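Crystal protein (Bacillus thuringiensis serovar dakota, PDB 2ZTB) probably acts as an aerolysin-type, beta-pore-forming parasporin toxin that recognises cancer cells and damages their membranes, present here in its proteolytically activated form. Local coordinates at residues R26-S29 with T33-D36; F46-P51 with G196-K201; L126-V131 with A183-P188. One frame throughout, in Å; residues are numbered along the deposited sequence.

Interaction 1: residues R26-S29 with T33-D36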
loop_
_atom_site.group_PDB
_atom_site.type_symbol
_atom_site.label_atom_id
_atom_site.label_comp_id
_atom_site.label_asym_id
_atom_site.label_seq_id
_atom_site.Cartn_x
_atom_site.Cartn_y
_atom_site.Cartn_z
ATOM N N ARG A 26 -28.608 17.081 10.804
ATOM C CA ARG A 26 -28.211 18.261 10.054
ATOM C C ARG A 26 -29.317 18.757 9.100
ATOM O O ARG A 26 -29.571 19.951 9.021
ATOM C CB ARG A 26 -26.879 17.983 9.338
ATOM C CG ARG A 26 -25.645 18.079 10.274
ATOM C CD ARG A 26 -24.842 19.404 10.078
ATOM N NE ARG A 26 -25.585 20.540 10.568
ATOM C CZ ARG A 26 -25.888 21.672 9.920
ATOM N NH1 ARG A 26 -25.472 21.966 8.690
ATOM N NH2 ARG A 26 -26.622 22.542 10.564
ATOM N N PHE A 27 -29.970 17.835 8.391
ATOM C CA PHE A 27 -31.118 18.132 7.540
ATOM C C PHE A 27 -32.247 18.719 8.375
ATOM O O PHE A 27 -32.874 19.695 7.995
ATOM C CB PHE A 27 -31.602 16.854 6.832
ATOM C CG PHE A 27 -30.939 16.590 5.488
ATOM C CD1 PHE A 27 -30.140 15.460 5.303
ATOM C CD2 PHE A 27 -31.143 17.455 4.408
ATOM C CE1 PHE A 27 -29.541 15.198 4.070
ATOM C CE2 PHE A 27 -30.551 17.210 3.147
ATOM C CZ PHE A 27 -29.749 16.078 2.972
ATOM N N SER A 28 -32.481 18.129 9.541
ATOM C CA SER A 28 -33.443 18.658 10.498
ATOM C C SER A 28 -33.167 20.101 10.899
ATOM O O SER A 28 -34.090 20.913 10.967
ATOM C CB SER A 28 -33.487 17.786 11.736
ATOM O OG SER A 28 -34.551 18.219 12.558
ATOM N N SER A 29 -31.901 20.418 11.180
ATOM C CA SER A 29 -31.520 21.784 11.517
ATOM C C SER A 29 -31.703 22.719 10.325
ATOM O O SER A 29 -32.128 23.859 10.495
ATOM C CB SER A 29 -30.059 21.834 11.924
ATOM O OG SER A 29 -29.878 21.347 13.216
ATOM N N THR A 33 -37.460 20.707 10.217
ATOM C CA THR A 33 -38.308 19.541 10.437
ATOM C C THR A 33 -37.415 18.335 10.218
ATOM O O THR A 33 -36.595 18.323 9.299
ATOM C CB THR A 33 -39.525 19.511 9.446
ATOM O OG1 THR A 33 -40.354 20.659 9.673
ATOM C CG2 THR A 33 -40.381 18.249 9.606
ATOM N N ASN A 34 -37.545 17.342 11.083
ATOM C CA ASN A 34 -36.772 16.118 10.965
ATOM C C ASN A 34 -37.256 15.377 9.705
ATOM O O ASN A 34 -38.452 15.165 9.555
ATOM C CB ASN A 34 -36.961 15.290 12.244
ATOM C CG ASN A 34 -35.949 14.148 12.383
ATOM O OD1 ASN A 34 -34.810 14.216 11.888
ATOM N ND2 ASN A 34 -36.363 13.094 13.081
ATOM N N PRO A 35 -36.349 15.049 8.760
ATOM C CA PRO A 35 -36.857 14.320 7.607
ATOM C C PRO A 35 -37.274 12.890 7.982
ATOM O O PRO A 35 -36.751 12.308 8.962
ATOM C CB PRO A 35 -35.649 14.278 6.659
ATOM C CG PRO A 35 -34.465 14.421 7.530
ATOM C CD PRO A 35 -34.898 15.307 8.654
ATOM N N ASP A 36 -38.191 12.333 7.192
ATOM C CA ASP A 36 -38.605 10.954 7.344
ATOM C C ASP A 36 -37.448 10.028 6.998
ATOM O O ASP A 36 -37.228 9.018 7.662
ATOM C CB ASP A 36 -39.778 10.663 6.417
ATOM C CG ASP A 36 -41.108 11.080 6.990
ATOM O OD1 ASP A 36 -41.201 11.424 8.187
ATOM O OD2 ASP A 36 -42.081 11.059 6.218
#
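Near the C-terminal end of helix 20-31 the chain doubles back, and Phe27 and Ser28 of the helix lie against Thr33, Asn34 and Pro35 of the loop that leads into strand 37-40. Ser28 is the centre of the contact. Its CA comes within 3.4 Å of Thr33 O, and the hydrogen lies almost on the line between the two atoms (168°), a CA-H...O contact that joins helix backbone to loop backbone. The hydroxyl takes the position opposite the backbone nitrogen (chi1 -172°), which carries OG over Asn34, 3.4 Å from its CA. The neighbouring Asn34 N lies 3.5 Å from Ser28 OG, but the angle is too poor for a hydrogen bond. The exposed Asn34 keeps its carboxamide at the outside of the contact, OD1 3.8 Å from Ser28 CB.

On the inner side, Pro35 supplies the apolar part through CG and CD. Its CG touches Phe27 CB at 3.8 Å, and its CD sits 3.8 Å from Ser28 N. The ring of Phe27 takes no part here: it runs on past the proline towards Phe195 and Ala197 of strand 168-199 and Val218 of helix 215-218, while Pro35 itself also packs on Phe199. Earlier in the helix, Arg24 NH2 donates to Pro35 O and so adds a polar tie between helix and loop.

No conventional hydrogen bond links 26-29 to 33-36, and Ser28 O and Thr33 N, though close, are badly aligned. Between these two segments the contact is packing plus one CA-H...O approach, with the Arg24 bond to Pro35 O as the conventional polar tie, so the position of the loop probably depends on close fit with one directional bond beside it.

Interaction 2: residues F46-P51 with G196-K201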
loop_
_atom_site.group_PDB
_atom_site.type_symbol
_atom_site.label_atom_id
_atom_site.label_comp_id
_atom_site.label_asym_id
_atom_site.label_seq_id
_atom_site.Cartn_x
_atom_site.Cartn_y
_atom_site.Cartn_z
ATOM N N PHE A 46 -33.520 5.251 7.039
ATOM C CA PHE A 46 -34.741 5.592 7.774
ATOM C C PHE A 46 -35.994 5.461 6.892
ATOM O O PHE A 46 -36.005 4.650 5.969
ATOM C CB PHE A 46 -34.635 6.976 8.461
ATOM C CG PHE A 46 -33.322 7.206 9.172
ATOM C CD1 PHE A 46 -32.372 8.078 8.642
ATOM C CD2 PHE A 46 -33.026 6.538 10.359
ATOM C CE1 PHE A 46 -31.157 8.286 9.277
ATOM C CE2 PHE A 46 -31.800 6.746 11.005
ATOM C CZ PHE A 46 -30.871 7.626 10.460
ATOM N N ASN A 47 -37.036 6.248 7.178
ATOM C CA ASN A 47 -38.316 6.154 6.463
ATOM C C ASN A 47 -38.281 6.890 5.119
ATOM O O ASN A 47 -38.818 8.001 4.982
ATOM C CB ASN A 47 -39.456 6.674 7.366
ATOM C CG ASN A 47 -40.841 6.555 6.722
ATOM O OD1 ASN A 47 -41.075 5.726 5.831
ATOM N ND2 ASN A 47 -41.768 7.388 7.184
ATOM N N ALA A 48 -37.666 6.257 4.126
ATOM C CA ALA A 48 -37.349 6.924 2.864
ATOM C C ALA A 48 -38.205 6.542 1.651
ATOM O O ALA A 48 -38.797 5.457 1.594
ATOM C CB ALA A 48 -35.880 6.747 2.541
ATOM N N VAL A 49 -38.264 7.460 0.686
ATOM C CA VAL A 49 -38.859 7.212 -0.624
ATOM C C VAL A 49 -37.941 6.298 -1.441
ATOM O O VAL A 49 -36.722 6.487 -1.453
ATOM C CB VAL A 49 -39.123 8.547 -1.378
ATOM C CG1 VAL A 49 -39.314 8.327 -2.874
ATOM C CG2 VAL A 49 -40.330 9.263 -0.782
ATOM N N LYS A 50 -38.545 5.306 -2.096
ATOM C CA LYS A 50 -37.864 4.415 -3.037
ATOM C C LYS A 50 -38.418 4.594 -4.458
ATOM O O LYS A 50 -39.627 4.746 -4.626
ATOM C CB LYS A 50 -38.036 2.949 -2.625
ATOM C CG LYS A 50 -37.118 2.474 -1.507
ATOM C CD LYS A 50 -37.900 2.228 -0.219
ATOM C CE LYS A 50 -37.002 1.600 0.847
ATOM N NZ LYS A 50 -36.145 2.621 1.518
ATOM N N PRO A 51 -37.542 4.578 -5.485
ATOM C CA PRO A 51 -36.079 4.523 -5.397
ATOM C C PRO A 51 -35.481 5.819 -4.826
ATOM O O PRO A 51 -36.136 6.864 -4.866
ATOM C CB PRO A 51 -35.634 4.288 -6.852
ATOM C CG PRO A 51 -36.759 4.740 -7.694
ATOM C CD PRO A 51 -38.017 4.588 -6.883
ATOM N N GLY A 196 -29.641 13.418 -0.084
ATOM C CA GLY A 196 -31.063 13.721 -0.273
ATOM C C GLY A 196 -31.812 13.492 1.026
ATOM O O GLY A 196 -31.352 12.753 1.885
ATOM N N ALA A 197 -32.949 14.153 1.189
ATOM C CA ALA A 197 -33.828 13.913 2.329
ATOM C C ALA A 197 -35.269 14.088 1.911
ATOM O O ALA A 197 -35.590 14.979 1.113
ATOM C CB ALA A 197 -33.492 14.848 3.501
ATOM N N ASN A 198 -36.140 13.232 2.436
ATOM C CA ASN A 198 -37.587 13.404 2.230
ATOM C C ASN A 198 -38.298 13.739 3.524
ATOM O O ASN A 198 -38.078 13.094 4.554
ATOM C CB ASN A 198 -38.229 12.192 1.540
ATOM C CG ASN A 198 -38.082 10.901 2.336
ATOM O OD1 ASN A 198 -37.028 10.261 2.320
ATOM N ND2 ASN A 198 -39.148 10.509 3.031
ATOM N N PHE A 199 -39.160 14.749 3.463
ATOM C CA PHE A 199 -39.785 15.301 4.643
ATOM C C PHE A 199 -41.261 14.898 4.742
ATOM O O PHE A 199 -41.883 14.568 3.713
ATOM C CB PHE A 199 -39.579 16.825 4.652
ATOM C CG PHE A 199 -38.135 17.221 4.802
ATOM C CD1 PHE A 199 -37.270 17.217 3.687
ATOM C CD2 PHE A 199 -37.623 17.558 6.050
ATOM C CE1 PHE A 199 -35.910 17.543 3.819
ATOM C CE2 PHE A 199 -36.266 17.895 6.196
ATOM C CZ PHE A 199 -35.407 17.875 5.073
ATOM N N PRO A 200 -41.813 14.881 5.985
ATOM C CA PRO A 200 -43.234 14.598 6.232
ATOM C C PRO A 200 -44.176 15.695 5.717
ATOM O O PRO A 200 -45.321 15.401 5.375
ATOM C CB PRO A 200 -43.313 14.507 7.769
ATOM C CG PRO A 200 -42.172 15.325 8.252
ATOM C CD PRO A 200 -41.077 15.103 7.249
ATOM N N LYS A 201 -43.703 16.941 5.677
ATOM C CA LYS A 201 -44.446 18.053 5.086
ATOM C C LYS A 201 -43.569 18.869 4.116
ATOM O O LYS A 201 -42.378 18.605 3.976
ATOM C CB LYS A 201 -45.023 18.944 6.186
ATOM C CG LYS A 201 -43.987 19.516 7.117
ATOM C CD LYS A 201 -44.659 20.171 8.268
ATOM C CE LYS A 201 -43.703 21.005 9.045
ATOM N NZ LYS A 201 -44.380 21.596 10.254
#
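Asn198, on strand 168-199, turns its carboxamide into the loop of residues 47-49 and grips it by two backbone groups. This is the tight part of the contact, and one buried side chain carries it. Asn198 ND2 donates to Asn47 O at 3.2 Å, a nearly straight bond (170°). The carbonyl oxygen lies close to the plane of the amide, and the donor meets it in the carbonyl plane, on a lone pair. The other end of the amide, OD1, receives Val49 N in a long, weak hydrogen bond of 3.5 Å, with Ala48 CA at 3.4 Å from the same oxygen and Ala48 CB at 3.7 Å. With chi1 at 61°, Asn198 CG stands between its own backbone nitrogen and carbonyl carbon, which turns the amide toward the loop. One firm and one weak bond, at its two ends, probably limit the rotation of the amide.

The loose part lies around this centre. Val49 CG2 only brushes Asn198 CG at 4.2 Å, and the Val49 side chain also touches Gln56 and Phe210. The side chain of Asn47 is exposed and adds no polar link to the strand. Asn198 is walled further by Asp36 and Phe210, and its backbone pairs with Gly37 of the adjacent strand.

Asn47 centres an inverse gamma turn, closed by a weak bond of 3.0 Å from Ala48 N to Phe46 O, which leaves Asn47 O available to the amide. The carboxamide thus bonds the C=O of Asn47 and, weakly, the N-H of Val49, a side-chain-to-backbone link typical of an asparagine pinning an irregular loop; here it joins the loop after the 37-40/43-46 hairpin to strand 168-199.

Interaction 3: residues L126-V131 with A183-P188; sequences LSIKKV and ADFSAP
Leu126 opens a run of apolar contacts in which strand 126-131 lies across strand 183-188, the short axes 9.7 Å apart and their directions 146° from each other. The spacing is that of sheets packed through their side chains. Leu126 CD2 meets Phe185 CE1 at 4.2 Å, the two side chains sliding past each other in opposite senses; Leu226 lies beside both. Ser127 faces the other way. Ile128 then makes the central contact: its CD1 sits above the Phe185 ring, 3.7 Å from the centroid and 11° off the ring normal, a CH-pi interaction over the middle of one face. With chi1 at -66°, Ile128 CG1 points opposite its carbonyl carbon and carries the terminal methyl over the ring, while CG1 itself reaches Phe185 CZ at 3.9 Å. Lys129 again turns outward, forming a salt bridge with Glu137 of the partner strand. Lys130 points back in and lays its bent chain beside Ala183, CD to CB at 4.0 Å; its NZ goes on to a hydrogen bond with Asn72 OD1.

Strand 126-132 pairs by backbone bonds with 136-142, giving a hairpin that covers the long strands. As in aerolysin-type toxins, this hairpin is probably the part that inserts into the membrane. Separating 126-131 from 183-188 would break only apolar packing between them, but the bonds of Lys130 NZ to Asn72 and of Lys129 N to Tyr70 OH also hold the hairpin and would probably have to be released.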
loop_
_atom_site.group_PDB
_atom_site.type_symbol
_atom_site.label_atom_id
_atom_site.label_comp_id
_atom_site.label_asym_id
_atom_site.label_seq_id
_atom_site.Cartn_x
_atom_site.Cartn_y
_atom_site.Cartn_z
ATOM N N LEU A 126 -5.339 0.752 -6.449
ATOM C CA LEU A 126 -4.469 1.910 -6.454
ATOM C C LEU A 126 -3.145 1.553 -7.143
ATOM O O LEU A 126 -2.520 0.535 -6.824
ATOM C CB LEU A 126 -4.229 2.374 -5.019
ATOM C CG LEU A 126 -3.256 3.527 -4.777
ATOM C CD1 LEU A 126 -3.876 4.836 -5.199
ATOM C CD2 LEU A 126 -2.826 3.568 -3.310
ATOM N N SER A 127 -2.728 2.390 -8.086
ATOM C CA SER A 127 -1.453 2.202 -8.767
ATOM C C SER A 127 -0.316 2.849 -7.984
ATOM O O SER A 127 -0.345 4.055 -7.688
ATOM C CB SER A 127 -1.508 2.733 -10.193
ATOM O OG SER A 127 -2.471 2.021 -10.950
ATOM N N ILE A 128 0.661 2.016 -7.631
ATOM C CA ILE A 128 1.857 2.440 -6.915
ATOM C C ILE A 128 3.083 2.076 -7.766
ATOM O O ILE A 128 3.270 0.918 -8.168
ATOM C CB ILE A 128 1.929 1.818 -5.468
ATOM C CG1 ILE A 128 0.790 2.352 -4.575
ATOM C CG2 ILE A 128 3.284 2.062 -4.806
ATOM C CD1 ILE A 128 0.779 3.896 -4.381
ATOM N N LYS A 129 3.892 3.089 -8.061
ATOM C CA LYS A 129 5.121 2.917 -8.818
ATOM C C LYS A 129 6.252 3.693 -8.163
ATOM O O LYS A 129 6.117 4.884 -7.887
ATOM C CB LYS A 129 4.930 3.386 -10.256
ATOM C CG LYS A 129 4.086 2.446 -11.110
ATOM C CD LYS A 129 3.547 3.123 -12.367
ATOM C CE LYS A 129 3.518 2.152 -13.554
ATOM N NZ LYS A 129 4.851 1.506 -13.759
ATOM N N LYS A 130 7.367 3.017 -7.922
ATOM C CA LYS A 130 8.540 3.654 -7.336
ATOM C C LYS A 130 9.819 3.100 -7.955
ATOM O O LYS A 130 9.994 1.882 -8.048
ATOM C CB LYS A 130 8.532 3.466 -5.809
ATOM C CG LYS A 130 9.802 3.884 -5.077
ATOM C CD LYS A 130 9.946 5.387 -4.993
ATOM C CE LYS A 130 11.378 5.757 -4.635
ATOM N NZ LYS A 130 11.486 7.200 -4.280
ATOM N N VAL A 131 10.705 3.992 -8.392
ATOM C CA VAL A 131 12.041 3.573 -8.842
ATOM C C VAL A 131 13.058 3.683 -7.699
ATOM O O VAL A 131 13.362 4.777 -7.212
ATOM C CB VAL A 131 12.545 4.346 -10.096
ATOM C CG1 VAL A 131 13.963 3.902 -10.465
ATOM C CG2 VAL A 131 11.594 4.158 -11.288
ATOM N N ALA A 183 9.843 3.852 0.502
ATOM C CA ALA A 183 9.273 5.171 0.409
ATOM C C ALA A 183 7.890 5.135 1.026
ATOM O O ALA A 183 7.102 4.230 0.747
ATOM C CB ALA A 183 9.200 5.617 -1.050
ATOM N N ASP A 184 7.601 6.113 1.872
ATOM C CA ASP A 184 6.223 6.372 2.294
ATOM C C ASP A 184 5.472 7.120 1.212
ATOM O O ASP A 184 6.060 7.890 0.439
ATOM C CB ASP A 184 6.178 7.188 3.588
ATOM C CG ASP A 184 6.667 6.405 4.782
ATOM O OD1 ASP A 184 6.539 5.166 4.776
ATOM O OD2 ASP A 184 7.186 7.026 5.722
ATOM N N PHE A 185 4.168 6.897 1.154
ATOM C CA PHE A 185 3.329 7.687 0.262
ATOM C C PHE A 185 2.029 8.112 0.945
ATOM O O PHE A 185 1.630 7.550 1.961
ATOM C CB PHE A 185 3.086 6.961 -1.075
ATOM C CG PHE A 185 2.406 5.620 -0.944
ATOM C CD1 PHE A 185 1.008 5.532 -0.801
ATOM C CD2 PHE A 185 3.151 4.441 -0.992
ATOM C CE1 PHE A 185 0.370 4.286 -0.690
ATOM C CE2 PHE A 185 2.524 3.182 -0.878
ATOM C CZ PHE A 185 1.125 3.106 -0.721
ATOM N N SER A 186 1.407 9.152 0.413
ATOM C CA SER A 186 0.105 9.596 0.898
ATOM C C SER A 186 -0.634 10.225 -0.266
ATOM O O SER A 186 -0.031 10.544 -1.288
ATOM C CB SER A 186 0.234 10.573 2.073
ATOM O OG SER A 186 0.953 11.734 1.709
ATOM N N ALA A 187 -1.947 10.343 -0.118
ATOM C CA ALA A 187 -2.809 11.004 -1.084
ATOM C C ALA A 187 -4.005 11.563 -0.314
ATOM O O ALA A 187 -4.492 10.920 0.622
ATOM C CB ALA A 187 -3.276 10.021 -2.138
ATOM N N PRO A 188 -4.471 12.768 -0.691
ATOM C CA PRO A 188 -5.702 13.278 -0.089
ATOM C C PRO A 188 -6.916 12.475 -0.573
ATOM O O PRO A 188 -6.984 12.083 -1.745
ATOM C CB PRO A 188 -5.771 14.718 -0.602
ATOM C CG PRO A 188 -4.982 14.690 -1.909
ATOM C CD PRO A 188 -3.887 13.706 -1.677
#

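How the interactions relate
Interactions 1 and 2 are neighbours at one end of the elongated molecule, their centres 10 Å apart and in direct touch: Thr33 O meets Phe199 CE2 at 3.2 Å, and Pro35 CB meets Asn198 O at 3.4 Å. Both are only partly buried and fasten loops, one to a helix and one to a strand. The centre of interaction 3 lies about 41 Å from the centres of both interaction 1 and interaction 2; it sits near the middle of the chain and is buried. It shares strand 168-199 with interaction 2, so one long strand serves both regions. Chemistry follows place: backbone and proline packing in the first, amide hydrogen bonds in the second, aromatic and aliphatic packing between strands in the third.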